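Local coordinates for protein putative polyketide synthase (PDB 5HU7) that probably removes water from beta-hydroxyacyl intermediates during polyketide assembly, acting as the dehydratase domain of a trans-AT polyketide synthase, at residues I11-L16 and E204-H209; R48-I53 and L88-D93; E108-I113 and H129-F134. One frame throughout, in Å; residues are numbered along the deposited sequence.

Interaction 1 (I11-L16 and E204-H209); sequences ILHPLL and EQLVFH
A type I beta turn from His13 to Leu16 meets the loop 204-209 at the seam of the double hotdog, His13 and Pro14 resting on Gln205 and Leu206. The imidazole of His13 extends with CG anti to its own backbone N (chi1 174°), which brings its CD2 edge to the carbonyl of the second loop: His13 CD2 lies 3.4 Å from Gln205 O, close to the ring plane. A methyl of Leu206 approaches the same ring obliquely, CD2 at 3.5 Å from His13 NE2, and also touches Pro14 CG at 3.9 Å. The extended side chain of Gln205 slides past His13 in the reverse direction, its amide turned 48° from the ring; Gln205 OE1 rests 3.6 Å from Pro14 CD, while its NE2 is 3.0 Å from Leu12 O. Within the turn, Leu15 N donates to His13 ND1 (2.9 Å), and His13 NE2 is hydrogen-bonded to Glu57 OE2 of helix 52-65. Replacing His13 by an alanine removes the ring, which is likely to leave the Leu15 amide and Glu57 each short of a partner and to open a gap beside Leu206. Because ND1 accepts the hydrogen bond of the Leu15 amide, NE2 probably carries the hydrogen toward Glu57, whose other carboxylate oxygen takes the amides of Val207 and Phe208, so this one acid ties both loops to the helix.

Interaction 2 (R48-I53 and L88-D93); sequences RFFPLI and LLVGDD
Arg48 and Val90 are joined by a reciprocal pair of backbone hydrogen bonds, one end of a short antiparallel pairing between strands 48-49 and 89-90. Val90 N reaches Arg48 O at 2.9 Å, almost straight (170°), whereas Arg48 N to Val90 O, at 3.0 Å, is bent to 134°. Two residues further on, Phe50 N donates to Leu88 O over 2.7 Å. Leu89 CA adds a weaker C-H contact to the same Arg48 O. These residues follow Gly46 and include Pro51, so the segment 48-53 completes a sequence of the form HxxxGxxxxP, the signature that in related dehydratases carries the catalytic histidine; helix 52-65 starts directly after it. Apolar contacts line up by face. Phe49 and Leu89, a non-hydrogen-bonded pair, run side by side in the same direction, with Phe49 CD1 3.4 Å from Leu89 CD2. Phe50 is turned the other way, CG anti to the backbone N (chi1 -168°), and takes Leu88 CD2 over one face of its ring in a CH-pi contact, 4.0 Å from the centroid. Val90 CG1 approaches Phe50 CD1 obliquely at 3.8 Å, and Tyr55 packs edge-to-face with the same ring. Among the polar side chains, Arg48 stretches out from CG to NE, bringing NH1 to 3.9 Å from Gly91 CA; a beta carbon on Gly91 would collide with that nitrogen and, at this backbone conformation, with the preceding carbonyl O. The guanidinium is held chiefly by Met39 O, which bonds to NH2, backed by a long, weak ion pair to Asp41 and weak bonds to Gly46 O and Gly34 O.

Interaction 3 (E108-I113 and H129-F134); sequences ELAYKI and HGMVEF
Tyr111 lays its ring flat over the backbone of Gly130, its partner in a hydrogen-bonded antiparallel pair. A first torsion of 77° sets CG between the backbone N and the carbonyl carbon and swings the ring across to the next strand, so that Gly130 N sits under one face and Tyr111 CE2 comes to 3.5 Å from Gly130 CA. A beta carbon on the glycine would run into that ring. The same ring meets Val132 obliquely, CD2 to CG2 at 3.9 Å, and further along this face Leu109 CD1 crosses to Phe134 CE2 at 3.6 Å; Leu109 also packs on Leu23 of the second subunit. On the face of Ala110 and Met131 the methionine chain, bent beyond CG, reaches across toward the neighbouring strand and sets its CE methyl 3.7 Å from Ala110 CB. The extended Glu108 crosses Met131 at a slant from the other end, its OE2 3.2 Å from Met131 CB. Glu108 OE2 also lies 4.7 Å from Glu133 OE2, a like-charge proximity probably eased by the salt bridge of Glu133 to Arg78. Lys112 passes His129 loosely and directs its charge to Tyr102 in a cation-pi contact. Backbone bonds fix the register: Leu109 N to Val132 O is nearly straight (171°), while Gly130 N to Tyr111 O is longer, at 3.3 Å. Strands 108-115 and 125-135 thus form a beta hairpin whose Tyr111, Val132 and Phe134 side packs on helix 52-65, the sheet-around-helix arrangement that defines a hotdog fold.

Overall arrangement
Helix 52-65 is common ground for all three contacts. Interaction 2 ends on its first two residues, interaction 1 is bonded to Glu57 in its middle, and the hairpin of interaction 3 packs on Ala59 and Val63. The centres of interactions 1 and 2 lie about 17 Å apart, those of interactions 1 and 3 about 18 Å, and those of interactions 2 and 3 about 21 Å. Only the first two touch, where Phe208 packs on Ile53. Along the chain, interaction 2 closes before interaction 3 opens, and both fall between the segments of interaction 1. Interactions 2 and 3 probably belong to the N-terminal hotdog, with interaction 1 joining it to the C-terminal one, consistent with a double-hotdog dehydratase.

Interaction 1 (I11-L16 and E204-H209)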
loop_
_atom_site.group_PDB
_atom_site.type_symbol
_atom_site.label_atom_id
_atom_site.label_comp_id
_atom_site.label_asym_id
_atom_site.label_seq_id
_atom_site.Cartn_x
_atom_site.Cartn_y
_atom_site.Cartn_z
ATOM N N ILE A 11 -5.608 -6.370 4.071
ATOM C CA ILE A 11 -6.071 -6.228 2.673
ATOM C C ILE A 11 -6.890 -4.932 2.540
ATOM O O ILE A 11 -7.789 -4.698 3.345
ATOM C CB ILE A 11 -6.845 -7.534 2.286
ATOM C CG1 ILE A 11 -5.918 -8.759 2.490
ATOM C CG2 ILE A 11 -7.444 -7.509 0.875
ATOM C CD1 ILE A 11 -4.607 -8.743 1.671
ATOM N N LEU A 12 -6.592 -4.091 1.531
ATOM C CA LEU A 12 -7.300 -2.814 1.371
ATOM C C LEU A 12 -8.748 -3.006 0.933
ATOM O O LEU A 12 -9.638 -2.280 1.374
ATOM C CB LEU A 12 -6.595 -1.897 0.348
ATOM C CG LEU A 12 -5.119 -1.565 0.585
ATOM C CD1 LEU A 12 -4.504 -0.927 -0.641
ATOM C CD2 LEU A 12 -4.949 -0.668 1.784
ATOM N N HIS A 13 -8.978 -3.956 0.031
ATOM C CA HIS A 13 -10.279 -4.205 -0.556
ATOM C C HIS A 13 -10.276 -5.646 -1.107
ATOM O O HIS A 13 -9.198 -6.142 -1.449
ATOM C CB HIS A 13 -10.450 -3.153 -1.674
ATOM C CG HIS A 13 -11.662 -3.286 -2.535
ATOM N ND1 HIS A 13 -11.702 -4.192 -3.589
ATOM C CD2 HIS A 13 -12.823 -2.603 -2.501
ATOM C CE1 HIS A 13 -12.896 -4.047 -4.137
ATOM N NE2 HIS A 13 -13.614 -3.112 -3.505
ATOM N N PRO A 14 -11.432 -6.344 -1.250
ATOM C CA PRO A 14 -11.397 -7.718 -1.794
ATOM C C PRO A 14 -10.615 -7.887 -3.107
ATOM O O PRO A 14 -9.992 -8.917 -3.327
ATOM C CB PRO A 14 -12.887 -8.042 -1.979
ATOM C CG PRO A 14 -13.553 -7.252 -0.929
ATOM C CD PRO A 14 -12.817 -5.954 -0.902
ATOM N N LEU A 15 -10.600 -6.859 -3.950
ATOM C CA LEU A 15 -9.904 -6.908 -5.221
ATOM C C LEU A 15 -8.597 -6.139 -5.237
ATOM O O LEU A 15 -7.911 -6.242 -6.236
ATOM C CB LEU A 15 -10.843 -6.423 -6.328
ATOM C CG LEU A 15 -12.126 -7.231 -6.519
ATOM C CD1 LEU A 15 -12.879 -6.758 -7.724
ATOM C CD2 LEU A 15 -11.823 -8.700 -6.679
ATOM N N LEU A 16 -8.256 -5.363 -4.187
ATOM C CA LEU A 16 -6.983 -4.604 -4.104
ATOM C C LEU A 16 -6.321 -5.051 -2.859
ATOM O O LEU A 16 -6.668 -4.551 -1.799
ATOM C CB LEU A 16 -7.172 -3.098 -3.925
ATOM C CG LEU A 16 -7.498 -2.210 -5.035
ATOM C CD1 LEU A 16 -7.239 -0.818 -4.596
ATOM C CD2 LEU A 16 -6.696 -2.535 -6.292
ATOM N N GLU A 204 -19.502 -3.444 2.662
ATOM C CA GLU A 204 -19.093 -2.075 2.988
ATOM C C GLU A 204 -17.973 -1.594 2.057
ATOM O O GLU A 204 -17.950 -0.407 1.765
ATOM C CB GLU A 204 -18.629 -1.965 4.458
ATOM C CG GLU A 204 -18.304 -0.548 4.922
ATOM C CD GLU A 204 -16.832 -0.180 4.971
ATOM O OE1 GLU A 204 -16.051 -0.913 5.620
ATOM O OE2 GLU A 204 -16.470 0.877 4.409
ATOM N N GLN A 205 -17.048 -2.484 1.593
ATOM C CA GLN A 205 -15.966 -2.083 0.670
ATOM C C GLN A 205 -16.411 -2.071 -0.807
ATOM O O GLN A 205 -15.833 -1.345 -1.611
ATOM C CB GLN A 205 -14.739 -2.996 0.854
ATOM C CG GLN A 205 -14.008 -2.754 2.174
ATOM C CD GLN A 205 -13.045 -3.864 2.518
ATOM O OE1 GLN A 205 -13.397 -5.047 2.507
ATOM N NE2 GLN A 205 -11.829 -3.516 2.916
ATOM N N LEU A 206 -17.494 -2.782 -1.132
ATOM C CA LEU A 206 -18.010 -2.897 -2.489
ATOM C C LEU A 206 -19.058 -1.867 -2.908
ATOM O O LEU A 206 -19.727 -1.260 -2.082
ATOM C CB LEU A 206 -18.600 -4.296 -2.655
ATOM C CG LEU A 206 -17.645 -5.460 -2.309
ATOM C CD1 LEU A 206 -18.260 -6.818 -2.677
ATOM C CD2 LEU A 206 -16.272 -5.248 -2.949
ATOM N N VAL A 207 -19.112 -1.615 -4.205
ATOM C CA VAL A 207 -20.138 -0.827 -4.863
ATOM C C VAL A 207 -20.932 -1.831 -5.735
ATOM O O VAL A 207 -22.153 -1.945 -5.593
ATOM C CB VAL A 207 -19.547 0.368 -5.663
ATOM C CG1 VAL A 207 -20.561 0.960 -6.643
ATOM C CG2 VAL A 207 -19.045 1.445 -4.704
ATOM N N PHE A 208 -20.198 -2.590 -6.594
ATOM C CA PHE A 208 -20.742 -3.631 -7.451
ATOM C C PHE A 208 -20.762 -4.935 -6.703
ATOM O O PHE A 208 -19.720 -5.375 -6.200
ATOM C CB PHE A 208 -19.892 -3.844 -8.693
ATOM C CG PHE A 208 -19.871 -2.687 -9.656
ATOM C CD1 PHE A 208 -20.883 -2.523 -10.588
ATOM C CD2 PHE A 208 -18.804 -1.810 -9.687
ATOM C CE1 PHE A 208 -20.843 -1.478 -11.487
ATOM C CE2 PHE A 208 -18.785 -0.741 -10.569
ATOM C CZ PHE A 208 -19.797 -0.587 -11.461
ATOM N N HIS A 209 -21.934 -5.587 -6.671
ATOM C CA HIS A 209 -22.128 -6.842 -5.991
ATOM C C HIS A 209 -21.428 -7.930 -6.825
ATOM O O HIS A 209 -21.480 -7.866 -8.057
ATOM C CB HIS A 209 -23.631 -7.123 -5.888
ATOM C CG HIS A 209 -23.990 -8.249 -4.991
ATOM N ND1 HIS A 209 -23.921 -9.563 -5.424
ATOM C CD2 HIS A 209 -24.405 -8.232 -3.707
ATOM C CE1 HIS A 209 -24.247 -10.302 -4.370
ATOM N NE2 HIS A 209 -24.649 -9.539 -3.353
#

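Interaction 2 (R48-I53 and L88-D93)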
loop_
_atom_site.group_PDB
_atom_site.type_symbol
_atom_site.label_atom_id
_atom_site.label_comp_id
_atom_site.label_asym_id
_atom_site.label_seq_id
_atom_site.Cartn_x
_atom_site.Cartn_y
_atom_site.Cartn_z
ATOM N N ARG A 48 -10.967 -19.737 -16.516
ATOM C CA ARG A 48 -12.100 -18.918 -16.906
ATOM C C ARG A 48 -11.751 -17.438 -16.959
ATOM O O ARG A 48 -10.762 -17.005 -16.412
ATOM C CB ARG A 48 -13.300 -19.141 -15.964
ATOM C CG ARG A 48 -13.035 -18.771 -14.527
ATOM C CD ARG A 48 -14.185 -19.209 -13.686
ATOM N NE ARG A 48 -14.056 -18.851 -12.280
ATOM C CZ ARG A 48 -13.206 -19.418 -11.431
ATOM N NH1 ARG A 48 -12.364 -20.357 -11.845
ATOM N NH2 ARG A 48 -13.180 -19.038 -10.162
ATOM N N PHE A 49 -12.609 -16.679 -17.577
ATOM C CA PHE A 49 -12.459 -15.238 -17.753
ATOM C C PHE A 49 -12.701 -14.540 -16.442
ATOM O O PHE A 49 -13.628 -14.911 -15.719
ATOM C CB PHE A 49 -13.481 -14.703 -18.787
ATOM C CG PHE A 49 -13.297 -15.220 -20.193
ATOM C CD1 PHE A 49 -12.060 -15.127 -20.829
ATOM C CD2 PHE A 49 -14.360 -15.781 -20.892
ATOM C CE1 PHE A 49 -11.883 -15.623 -22.129
ATOM C CE2 PHE A 49 -14.177 -16.279 -22.184
ATOM C CZ PHE A 49 -12.932 -16.209 -22.788
ATOM N N PHE A 50 -11.895 -13.509 -16.138
ATOM C CA PHE A 50 -12.107 -12.676 -14.950
ATOM C C PHE A 50 -13.492 -12.034 -15.084
ATOM O O PHE A 50 -13.817 -11.582 -16.174
ATOM C CB PHE A 50 -11.043 -11.571 -14.868
ATOM C CG PHE A 50 -10.974 -10.829 -13.553
ATOM C CD1 PHE A 50 -10.472 -11.449 -12.414
ATOM C CD2 PHE A 50 -11.237 -9.471 -13.490
ATOM C CE1 PHE A 50 -10.351 -10.758 -11.219
ATOM C CE2 PHE A 50 -11.049 -8.759 -12.306
ATOM C CZ PHE A 50 -10.620 -9.404 -11.179
ATOM N N PRO A 51 -14.342 -12.008 -14.044
ATOM C CA PRO A 51 -15.674 -11.402 -14.206
ATOM C C PRO A 51 -15.655 -9.953 -14.694
ATOM O O PRO A 51 -14.819 -9.176 -14.258
ATOM C CB PRO A 51 -16.298 -11.526 -12.817
ATOM C CG PRO A 51 -15.530 -12.518 -12.117
ATOM C CD PRO A 51 -14.156 -12.550 -12.681
ATOM N N LEU A 52 -16.565 -9.605 -15.605
ATOM C CA LEU A 52 -16.692 -8.263 -16.201
ATOM C C LEU A 52 -16.752 -7.120 -15.145
ATOM O O LEU A 52 -15.886 -6.240 -15.141
ATOM C CB LEU A 52 -17.905 -8.225 -17.169
ATOM C CG LEU A 52 -17.834 -9.111 -18.435
ATOM C CD1 LEU A 52 -19.156 -9.126 -19.276
ATOM C CD2 LEU A 52 -16.644 -8.801 -19.267
ATOM N N ILE A 53 -17.736 -7.159 -14.242
ATOM C CA ILE A 53 -17.861 -6.176 -13.145
ATOM C C ILE A 53 -16.646 -6.106 -12.221
ATOM O O ILE A 53 -16.407 -5.069 -11.600
ATOM C CB ILE A 53 -19.149 -6.383 -12.306
ATOM C CG1 ILE A 53 -19.234 -7.872 -11.794
ATOM C CG2 ILE A 53 -20.371 -5.937 -13.138
ATOM C CD1 ILE A 53 -20.214 -8.128 -10.759
ATOM N N LEU A 88 -8.359 -11.270 -18.811
ATOM C CA LEU A 88 -7.552 -11.867 -17.763
ATOM C C LEU A 88 -8.187 -13.234 -17.473
ATOM O O LEU A 88 -9.412 -13.336 -17.288
ATOM C CB LEU A 88 -7.571 -10.969 -16.504
ATOM C CG LEU A 88 -7.003 -11.532 -15.202
ATOM C CD1 LEU A 88 -5.529 -11.895 -15.331
ATOM C CD2 LEU A 88 -7.205 -10.548 -14.077
ATOM N N LEU A 89 -7.358 -14.280 -17.481
ATOM C CA LEU A 89 -7.792 -15.632 -17.205
ATOM C C LEU A 89 -7.366 -15.983 -15.803
ATOM O O LEU A 89 -6.233 -15.753 -15.442
ATOM C CB LEU A 89 -7.180 -16.639 -18.191
ATOM C CG LEU A 89 -7.598 -16.510 -19.656
ATOM C CD1 LEU A 89 -7.093 -17.688 -20.450
ATOM C CD2 LEU A 89 -9.080 -16.446 -19.799
ATOM N N VAL A 90 -8.280 -16.545 -15.026
ATOM C CA VAL A 90 -8.026 -16.937 -13.647
ATOM C C VAL A 90 -8.497 -18.376 -13.424
ATOM O O VAL A 90 -9.239 -18.908 -14.238
ATOM C CB VAL A 90 -8.709 -15.964 -12.664
ATOM C CG1 VAL A 90 -8.252 -14.525 -12.923
ATOM C CG2 VAL A 90 -10.236 -16.087 -12.737
ATOM N N GLY A 91 -8.046 -18.980 -12.329
ATOM C CA GLY A 91 -8.433 -20.326 -11.930
ATOM C C GLY A 91 -7.566 -21.447 -12.448
ATOM O O GLY A 91 -7.774 -22.572 -12.031
ATOM N N ASP A 92 -6.593 -21.168 -13.333
ATOM C CA ASP A 92 -5.660 -22.157 -13.889
ATOM C C ASP A 92 -4.396 -22.092 -13.014
ATOM O O ASP A 92 -4.079 -23.048 -12.322
ATOM C CB ASP A 92 -5.355 -21.820 -15.368
ATOM C CG ASP A 92 -4.476 -22.764 -16.190
ATOM O OD1 ASP A 92 -3.462 -23.252 -15.666
ATOM O OD2 ASP A 92 -4.715 -22.888 -17.391
ATOM N N ASP A 93 -3.719 -20.949 -13.009
ATOM C CA ASP A 93 -2.518 -20.692 -12.227
ATOM C C ASP A 93 -2.760 -19.467 -11.355
ATOM O O ASP A 93 -3.761 -18.763 -11.530
ATOM C CB ASP A 93 -1.303 -20.451 -13.156
ATOM C CG ASP A 93 -0.717 -21.723 -13.759
ATOM O OD1 ASP A 93 -0.315 -22.624 -12.980
ATOM O OD2 ASP A 93 -0.605 -21.793 -15.009
#

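Interaction 3 (E108-I113 and H129-F134)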
loop_
_atom_site.group_PDB
_atom_site.type_symbol
_atom_site.label_atom_id
_atom_site.label_comp_id
_atom_site.label_asym_id
_atom_site.label_seq_id
_atom_site.Cartn_x
_atom_site.Cartn_y
_atom_site.Cartn_z
ATOM N N GLU A 108 -8.614 14.560 -14.583
ATOM C CA GLU A 108 -8.820 13.241 -15.122
ATOM C C GLU A 108 -7.607 12.318 -14.959
ATOM O O GLU A 108 -6.460 12.730 -15.110
ATOM C CB GLU A 108 -9.262 13.383 -16.582
ATOM C CG GLU A 108 -9.456 12.069 -17.320
ATOM C CD GLU A 108 -10.282 12.270 -18.575
ATOM O OE1 GLU A 108 -9.985 13.257 -19.289
ATOM O OE2 GLU A 108 -11.272 11.522 -18.789
ATOM N N LEU A 109 -7.880 11.071 -14.571
ATOM C CA LEU A 109 -6.858 10.066 -14.372
ATOM C C LEU A 109 -7.079 8.961 -15.350
ATOM O O LEU A 109 -8.206 8.716 -15.730
ATOM C CB LEU A 109 -6.995 9.445 -12.996
ATOM C CG LEU A 109 -6.848 10.349 -11.840
ATOM C CD1 LEU A 109 -7.505 9.757 -10.622
ATOM C CD2 LEU A 109 -5.386 10.696 -11.615
ATOM N N ALA A 110 -6.020 8.216 -15.650
ATOM C CA ALA A 110 -6.103 7.022 -16.474
ATOM C C ALA A 110 -5.778 5.827 -15.609
ATOM O O ALA A 110 -5.012 5.921 -14.652
ATOM C CB ALA A 110 -5.129 7.127 -17.625
ATOM N N TYR A 111 -6.389 4.696 -15.906
ATOM C CA TYR A 111 -6.036 3.475 -15.186
ATOM C C TYR A 111 -5.780 2.346 -16.143
ATOM O O TYR A 111 -6.285 2.346 -17.262
ATOM C CB TYR A 111 -7.078 3.077 -14.134
ATOM C CG TYR A 111 -8.324 2.434 -14.688
ATOM C CD1 TYR A 111 -8.367 1.078 -14.952
ATOM C CD2 TYR A 111 -9.460 3.185 -14.950
ATOM C CE1 TYR A 111 -9.465 0.500 -15.580
ATOM C CE2 TYR A 111 -10.584 2.613 -15.553
ATOM C CZ TYR A 111 -10.598 1.265 -15.833
ATOM O OH TYR A 111 -11.716 0.728 -16.408
ATOM N N LYS A 112 -4.996 1.365 -15.695
ATOM C CA LYS A 112 -4.738 0.145 -16.449
ATOM C C LYS A 112 -4.704 -1.009 -15.512
ATOM O O LYS A 112 -3.988 -0.962 -14.526
ATOM C CB LYS A 112 -3.401 0.164 -17.171
ATOM C CG LYS A 112 -3.288 1.168 -18.271
ATOM C CD LYS A 112 -2.216 0.750 -19.294
ATOM C CE LYS A 112 -1.060 1.697 -19.397
ATOM N NZ LYS A 112 -1.378 2.860 -20.229
ATOM N N ILE A 113 -5.358 -2.094 -15.885
ATOM C CA ILE A 113 -5.341 -3.339 -15.136
ATOM C C ILE A 113 -4.464 -4.220 -15.987
ATOM O O ILE A 113 -4.720 -4.371 -17.171
ATOM C CB ILE A 113 -6.739 -3.922 -14.879
ATOM C CG1 ILE A 113 -7.533 -2.998 -13.942
ATOM C CG2 ILE A 113 -6.644 -5.327 -14.283
ATOM C CD1 ILE A 113 -9.098 -3.278 -13.833
ATOM N N HIS A 129 -8.514 -0.836 -19.416
ATOM C CA HIS A 129 -8.106 0.544 -19.198
ATOM C C HIS A 129 -9.308 1.474 -19.339
ATOM O O HIS A 129 -10.316 1.111 -19.942
ATOM C CB HIS A 129 -6.945 0.962 -20.130
ATOM C CG HIS A 129 -7.270 0.881 -21.582
ATOM N ND1 HIS A 129 -6.915 -0.245 -22.282
ATOM C CD2 HIS A 129 -7.960 1.690 -22.411
ATOM C CE1 HIS A 129 -7.387 -0.090 -23.506
ATOM N NE2 HIS A 129 -8.073 1.017 -23.611
ATOM N N GLY A 130 -9.194 2.650 -18.765
ATOM C CA GLY A 130 -10.235 3.651 -18.826
ATOM C C GLY A 130 -9.839 4.936 -18.150
ATOM O O GLY A 130 -8.756 5.027 -17.576
ATOM N N MET A 131 -10.688 5.947 -18.267
ATOM C CA MET A 131 -10.466 7.261 -17.668
ATOM C C MET A 131 -11.393 7.426 -16.504
ATOM O O MET A 131 -12.492 6.873 -16.532
ATOM C CB MET A 131 -10.745 8.364 -18.687
ATOM C CG MET A 131 -9.932 8.234 -19.965
ATOM S SD MET A 131 -8.182 8.544 -19.693
ATOM C CE MET A 131 -7.442 7.165 -20.574
ATOM N N VAL A 132 -10.968 8.197 -15.494
ATOM C CA VAL A 132 -11.776 8.492 -14.309
ATOM C C VAL A 132 -11.757 9.958 -13.905
ATOM O O VAL A 132 -10.706 10.570 -13.912
ATOM C CB VAL A 132 -11.388 7.591 -13.122
ATOM C CG1 VAL A 132 -12.187 7.956 -11.867
ATOM C CG2 VAL A 132 -11.600 6.141 -13.495
ATOM N N GLU A 133 -12.943 10.499 -13.517
ATOM C CA GLU A 133 -13.124 11.846 -12.965
ATOM C C GLU A 133 -13.875 11.768 -11.659
ATOM O O GLU A 133 -14.759 10.922 -11.464
ATOM C CB GLU A 133 -13.930 12.756 -13.882
ATOM C CG GLU A 133 -13.332 12.926 -15.270
ATOM C CD GLU A 133 -14.336 13.501 -16.238
ATOM O OE1 GLU A 133 -14.277 14.719 -16.527
ATOM O OE2 GLU A 133 -15.242 12.741 -16.638
ATOM N N PHE A 134 -13.536 12.682 -10.786
ATOM C CA PHE A 134 -14.158 12.924 -9.492
ATOM C C PHE A 134 -14.999 14.126 -9.671
ATOM O O PHE A 134 -14.512 15.149 -10.130
ATOM C CB PHE A 134 -13.102 13.222 -8.444
ATOM C CG PHE A 134 -12.216 12.028 -8.222
ATOM C CD1 PHE A 134 -12.709 10.884 -7.603
ATOM C CD2 PHE A 134 -10.884 12.066 -8.571
ATOM C CE1 PHE A 134 -11.889 9.785 -7.389
ATOM C CE2 PHE A 134 -10.067 10.968 -8.361
ATOM C CZ PHE A 134 -10.578 9.830 -7.785
#